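Local coordinates for protein cystathionine gamma-synthase (Xanthomonas oryzae pv. oryzae KACC 10331, PDB 6LD7) that probably makes cystathionine in the methionine biosynthesis pathway as a pyridoxal 5'-phosphate-dependent enzyme of the trans-sulfuration family, at residues 227-230 with 231-235. The protein carries 1 engineered substitution. Sequence-based numbering, arbitrary orientation.
Sequences AELH and QQLVW
V234 sets its CG2 methyl over one face of the H230 imidazole, one helical turn back. The methyl carbon CG2 of V234 is 3.7 Å from CE1 of H230. It sits 27° off the ring normal, a CH-pi contact. The H230 ring can meet it because CG is anti to the backbone N (chi1 171°), which swings the imidazole beside its own carbonyl carbon. Q231 approaches the same ring with its amide plane nearly perpendicular to it, OE1 lying 3.9 Å from CD2 of H230. The Q231 chain bends at chi2 (-48°), and its OE1 takes a bond of 2.9 Å from a water O. That water also donates to A227 O, so it ties the side chain back to the first turn. Further round the helix, E228 and Q232 run side by side in the same direction. Here the amide nitrogen NE2 of Q232 makes a van der Waals contact of 3.8 Å with the methylene carbon CG of E228. L229 CD2 and L233 CG meet more loosely, at 4.4 Å.

Four successive i to i+4 backbone bonds hold these side chains in step, from Q231 N to A227 O through V234 N to H230 O, the last 3.0 Å long. D226 OD1 accepts from L229 N as the helix starts. L229, H230 and L233 rest on strand 220-224, and L233 also reaches helix 87-98. W235 packs on R117 of the second subunit. The arrangement is the first turns of an amphipathic surface helix, laid against the mixed seven-stranded sheet of fold type I PLP-dependent enzymes.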
# COMPACT_ATOMS: atom_id res chain seq x y z
N ALA C 227 18.42 -12.04 -25.52
CA ALA C 227 17.68 -12.96 -24.64
C ALA C 227 18.66 -13.67 -23.70
O ALA C 227 18.39 -13.84 -22.46
CB ALA C 227 16.85 -13.95 -25.46
N GLU C 228 19.81 -14.01 -24.20
CA GLU C 228 20.76 -14.79 -23.40
C GLU C 228 21.37 -13.86 -22.34
O GLU C 228 21.44 -14.29 -21.20
CB GLU C 228 21.76 -15.46 -24.33
CG GLU C 228 22.95 -16.09 -23.64
CD GLU C 228 23.95 -16.66 -24.66
OE1 GLU C 228 25.18 -16.80 -24.31
OE2 GLU C 228 23.51 -16.93 -25.84
N LEU C 229 21.75 -12.62 -22.64
CA LEU C 229 22.27 -11.77 -21.55
C LEU C 229 21.14 -11.50 -20.52
O LEU C 229 21.41 -11.32 -19.29
CB LEU C 229 22.74 -10.46 -22.14
CG LEU C 229 24.00 -9.86 -21.57
CD1 LEU C 229 24.08 -8.39 -21.92
CD2 LEU C 229 24.27 -10.20 -20.11
N HIS C 230 19.92 -11.32 -21.00
CA HIS C 230 18.72 -11.12 -20.12
C HIS C 230 18.64 -12.25 -19.07
O HIS C 230 18.47 -11.93 -17.89
CB HIS C 230 17.46 -10.99 -20.94
CG HIS C 230 16.24 -11.00 -20.11
ND1 HIS C 230 15.99 -10.04 -19.14
CD2 HIS C 230 15.24 -11.91 -20.02
CE1 HIS C 230 14.86 -10.35 -18.52
NE2 HIS C 230 14.37 -11.47 -19.07
N GLN C 231 18.80 -13.49 -19.48
CA GLN C 231 18.72 -14.71 -18.65
C GLN C 231 19.87 -14.68 -17.64
O GLN C 231 19.64 -15.02 -16.50
CB GLN C 231 18.69 -16.01 -19.48
CG GLN C 231 17.32 -16.31 -20.12
CD GLN C 231 16.08 -16.20 -19.22
OE1 GLN C 231 15.01 -15.75 -19.62
NE2 GLN C 231 16.18 -16.59 -17.97
N GLN C 232 21.05 -14.23 -18.02
CA GLN C 232 22.16 -14.05 -17.07
C GLN C 232 21.82 -12.96 -16.07
O GLN C 232 22.09 -13.19 -14.87
CB GLN C 232 23.43 -13.75 -17.83
CG GLN C 232 23.86 -14.95 -18.70
CD GLN C 232 25.07 -14.50 -19.50
OE1 GLN C 232 25.98 -13.94 -18.95
NE2 GLN C 232 25.01 -14.53 -20.82
N LEU C 233 21.16 -11.89 -16.48
CA LEU C 233 20.82 -10.85 -15.48
C LEU C 233 19.78 -11.37 -14.47
O LEU C 233 19.90 -11.04 -13.26
CB LEU C 233 20.33 -9.60 -16.18
CG LEU C 233 21.33 -8.88 -17.09
CD1 LEU C 233 20.53 -7.93 -17.92
CD2 LEU C 233 22.36 -8.12 -16.27
N VAL C 234 18.81 -12.16 -14.92
CA VAL C 234 17.77 -12.74 -14.06
C VAL C 234 18.47 -13.62 -13.03
O VAL C 234 18.12 -13.61 -11.86
CB VAL C 234 16.76 -13.51 -14.93
CG1 VAL C 234 15.86 -14.46 -14.11
CG2 VAL C 234 15.86 -12.55 -15.75
N TRP C 235 19.40 -14.44 -13.47
CA TRP C 235 20.07 -15.40 -12.58
C TRP C 235 20.89 -14.63 -11.52
O TRP C 235 20.73 -14.91 -10.36
CB TRP C 235 20.93 -16.33 -13.44
CG TRP C 235 21.50 -17.44 -12.63
CD1 TRP C 235 21.01 -18.72 -12.58
CD2 TRP C 235 22.68 -17.37 -11.76
NE1 TRP C 235 21.84 -19.47 -11.76
CE2 TRP C 235 22.85 -18.68 -11.23
CE3 TRP C 235 23.64 -16.38 -11.45
CZ2 TRP C 235 23.88 -18.97 -10.32
CZ3 TRP C 235 24.64 -16.65 -10.54
CH2 TRP C 235 24.77 -17.94 -9.99
O HOH W 1 15.22 -14.47 -22.25